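Local coordinates for acetyltransferase (Agrobacterium tumefaciens str. C58, PDB 2G3A), which transfers an acetyl group from acetyl coenzyme A to an acceptor, with a preference for glucosamine 6-phosphate or dopamine, at residues I54-D59 against P94-M99. Residues are numbered along the deposited sequence; the frame is centred on the assembly and turned at random.
Sequences ITIRND and PKLLAM
Ile54 reaches between Leu96 and Met99, one helical turn apart along helix 92-106, and both its branches touch the pair. Its CG2 methyl lies 3.6 Å from Leu96 CD2, the two side chains passing alongside in opposite directions. The longer branch runs on to the helix itself: Ile54 CD1 is 3.7 Å from Met99 CB and 3.6 Å from Leu96 O. Met99, a selenomethionine, bends at its last torsion (chi3 58°), which turns its methyl back over Ile54, with CE 3.9 Å from Ile54 CG2. Two residues along the strand, Ile56 extends its chain (chi2 177°) until CD1 meets Leu96 CD1 at 4.1 Å, crossing that leucine at about a right angle. Leu96 thus divides its fork, CD2 mainly to Ile54 and CD1 to Ile56. Thr55, between the isoleucines, faces away from the helix, where its OG1 accepts a 2.9 Å hydrogen bond from Arg57 NE.

Backbone hydrogen bonds of Ile54 with Leu67 and of Ile56 with Gly65 tie the strand to its neighbour 63-72. Its other edge pairs antiparallel with a strand of the second subunit, whose Leu20 and Phe18 pack on Ile54 and Met99. Leu96 also rests on Leu81, a probable CoA-binding residue. The contact belongs to the GNAT fold, in which the helix following the CoA-binding strand packs against the mixed sheet, here extended across the dimer.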
ATOM      1  N   ILE A  54      -8.003  10.219 -11.325  1.00 26.36           N
ATOM      2  CA  ILE A  54      -8.286  10.644 -12.677  1.00 25.80           C
ATOM      3  C   ILE A  54      -9.072   9.508 -13.299  1.00 26.40           C
ATOM      4  O   ILE A  54      -8.583   8.375 -13.390  1.00 26.05           O
ATOM      5  CB  ILE A  54      -7.018  10.922 -13.490  1.00 27.68           C
ATOM      6  CG1 ILE A  54      -6.220  12.063 -12.860  1.00 28.01           C
ATOM      7  CG2 ILE A  54      -7.375  11.263 -14.949  1.00 27.39           C
ATOM      8  CD1 ILE A  54      -4.745  11.925 -13.031  1.00 26.51           C
ATOM      9  N   THR A  55     -10.302   9.809 -13.701  1.00 24.33           N
ATOM     10  CA  THR A  55     -11.119   8.825 -14.380  1.00 25.18           C
ATOM     11  C   THR A  55     -11.130   9.108 -15.870  1.00 24.74           C
ATOM     12  O   THR A  55     -11.183  10.259 -16.302  1.00 25.48           O
ATOM     13  CB  THR A  55     -12.563   8.770 -13.834  1.00 24.81           C
ATOM     14  OG1 THR A  55     -13.071  10.100 -13.674  1.00 29.11           O
ATOM     15  CG2 THR A  55     -12.598   8.052 -12.484  1.00 27.88           C
ATOM     16  N   ILE A  56     -11.033   8.035 -16.638  1.00 23.12           N
ATOM     17  CA  ILE A  56     -11.217   8.075 -18.072  1.00 23.34           C
ATOM     18  C   ILE A  56     -12.669   7.674 -18.305  1.00 23.53           C
ATOM     19  O   ILE A  56     -13.061   6.565 -17.953  1.00 24.87           O
ATOM     20  CB  ILE A  56     -10.276   7.079 -18.774  1.00 22.14           C
ATOM     21  CG1 ILE A  56      -8.804   7.426 -18.459  1.00 22.18           C
ATOM     22  CG2 ILE A  56     -10.571   7.063 -20.276  1.00 28.53           C
ATOM     23  CD1 ILE A  56      -7.772   6.449 -19.046  1.00 24.48           C
ATOM     24  N   ARG A  57     -13.449   8.583 -18.886  1.00 23.62           N
ATOM     25  CA  ARG A  57     -14.891   8.398 -19.052  1.00 24.60           C
ATOM     26  C   ARG A  57     -15.355   8.509 -20.509  1.00 24.79           C
ATOM     27  O   ARG A  57     -14.967   9.425 -21.229  1.00 24.26           O
ATOM     28  CB  ARG A  57     -15.655   9.387 -18.166  1.00 21.67           C
ATOM     29  CG  ARG A  57     -15.475   9.137 -16.680  1.00 24.58           C
ATOM     30  CD  ARG A  57     -16.011  10.303 -15.879  1.00 27.46           C
ATOM     31  NE  ARG A  57     -15.897  10.103 -14.433  1.00 26.86           N
ATOM     32  CZ  ARG A  57     -16.799   9.472 -13.678  1.00 22.63           C
ATOM     33  NH1 ARG A  57     -17.878   8.933 -14.228  1.00 21.63           N
ATOM     34  NH2 ARG A  57     -16.605   9.361 -12.368  1.00 24.91           N
ATOM     35  N   ASN A  58     -16.184   7.561 -20.932  1.00 26.27           N
ATOM     36  CA  ASN A  58     -16.723   7.560 -22.294  1.00 29.20           C
ATOM     37  C   ASN A  58     -17.863   8.573 -22.490  1.00 29.91           C
ATOM     38  O   ASN A  58     -18.149   9.382 -21.600  1.00 29.00           O
ATOM     39  CB  ASN A  58     -17.160   6.144 -22.707  1.00 30.83           C
ATOM     40  CG  ASN A  58     -18.263   5.566 -21.809  1.00 33.73           C
ATOM     41  OD1 ASN A  58     -18.345   4.353 -21.624  1.00 41.40           O
ATOM     42  ND2 ASN A  58     -19.107   6.429 -21.260  1.00 30.46           N
ATOM     43  N   ASP A  59     -18.512   8.511 -23.651  1.00 31.21           N
ATOM     44  CA  ASP A  59     -19.612   9.425 -23.985  1.00 33.01           C
ATOM     45  C   ASP A  59     -20.820   9.376 -23.044  1.00 31.99           C
ATOM     46  O   ASP A  59     -21.548  10.364 -22.934  1.00 32.68           O
ATOM     47  CB  ASP A  59     -20.063   9.231 -25.443  1.00 34.38           C
ATOM     48  CG  ASP A  59     -19.277  10.098 -26.426  1.00 40.98           C
ATOM     49  OD1 ASP A  59     -19.310   9.788 -27.637  1.00 46.89           O
ATOM     50  OD2 ASP A  59     -18.632  11.086 -26.001  1.00 46.03           O
ATOM     51  N   PRO A  94       1.358   7.264 -19.481  1.00 25.18           N
ATOM     52  CA  PRO A  94       2.130   8.493 -19.199  1.00 24.28           C
ATOM     53  C   PRO A  94       1.276   9.773 -19.048  1.00 24.85           C
ATOM     54  O   PRO A  94       1.627  10.646 -18.254  1.00 23.45           O
ATOM     55  CB  PRO A  94       3.085   8.589 -20.392  1.00 25.78           C
ATOM     56  CG  PRO A  94       3.215   7.160 -20.881  1.00 24.85           C
ATOM     57  CD  PRO A  94       1.834   6.595 -20.706  1.00 26.23           C
ATOM     58  N   LYS A  95       0.170   9.871 -19.790  1.00 23.71           N
ATOM     59  CA  LYS A  95      -0.718  11.028 -19.687  1.00 22.93           C
ATOM     60  C   LYS A  95      -1.344  11.105 -18.301  1.00 23.57           C
ATOM     61  O   LYS A  95      -1.453  12.187 -17.727  1.00 21.18           O
ATOM     62  CB  LYS A  95      -1.803  10.992 -20.767  1.00 23.58           C
ATOM     63  CG  LYS A  95      -2.818  12.141 -20.665  1.00 20.71           C
ATOM     64  CD  LYS A  95      -3.690  12.224 -21.907  1.00 24.70           C
ATOM     65  CE  LYS A  95      -4.603  13.454 -21.867  1.00 27.37           C
ATOM     66  NZ  LYS A  95      -5.391  13.552 -23.131  1.00 31.31           N
ATOM     67  N   LEU A  96      -1.785   9.957 -17.787  1.00 22.37           N
ATOM     68  CA  LEU A  96      -2.337   9.872 -16.438  1.00 22.56           C
ATOM     69  C   LEU A  96      -1.288  10.249 -15.406  1.00 20.99           C
ATOM     70  O   LEU A  96      -1.577  11.016 -14.495  1.00 21.82           O
ATOM     71  CB  LEU A  96      -2.886   8.463 -16.152  1.00 21.40           C
ATOM     72  CG  LEU A  96      -4.111   8.032 -16.970  1.00 18.99           C
ATOM     73  CD1 LEU A  96      -4.292   6.538 -16.875  1.00 18.51           C
ATOM     74  CD2 LEU A  96      -5.380   8.763 -16.531  1.00 22.02           C
ATOM     75  N   LEU A  97      -0.065   9.737 -15.571  1.00 21.18           N
ATOM     76  CA  LEU A  97       1.025  10.103 -14.658  1.00 22.05           C
ATOM     77  C   LEU A  97       1.352  11.602 -14.709  1.00 24.37           C
ATOM     78  O   LEU A  97       1.641  12.223 -13.682  1.00 24.26           O
ATOM     79  CB  LEU A  97       2.273   9.285 -14.962  1.00 20.72           C
ATOM     80  CG  LEU A  97       2.137   7.777 -14.673  1.00 19.43           C
ATOM     81  CD1 LEU A  97       3.334   7.052 -15.276  1.00 25.66           C
ATOM     82  CD2 LEU A  97       2.009   7.514 -13.147  1.00 24.04           C
ATOM     83  N   ALA A  98       1.331  12.168 -15.913  1.00 24.44           N
ATOM     84  CA  ALA A  98       1.586  13.600 -16.093  1.00 21.56           C
ATOM     85  C   ALA A  98       0.492  14.467 -15.462  1.00 21.74           C
ATOM     86  O   ALA A  98       0.785  15.501 -14.836  1.00 21.10           O
ATOM     87  CB  ALA A  98       1.768  13.928 -17.588  1.00 21.74           C
HETATM   88  N   MSE A  99      -0.761  14.038 -15.577  1.00 23.02           N
HETATM   89  CA  MSE A  99      -1.862  14.775 -14.939  1.00 26.11           C
HETATM   90  C   MSE A  99      -1.784  14.720 -13.413  1.00 22.93           C
HETATM   91  O   MSE A  99      -2.025  15.726 -12.727  1.00 21.37           O
HETATM   92  CB  MSE A  99      -3.208  14.244 -15.406  1.00 25.47           C
HETATM   93  CG  MSE A  99      -3.478  14.499 -16.879  1.00 28.86           C
HETATM   94 SE   MSE A  99      -5.224  13.810 -17.374  1.00 40.17          SE
HETATM   95  CE  MSE A  99      -6.378  14.820 -16.122  1.00 25.91           C
TER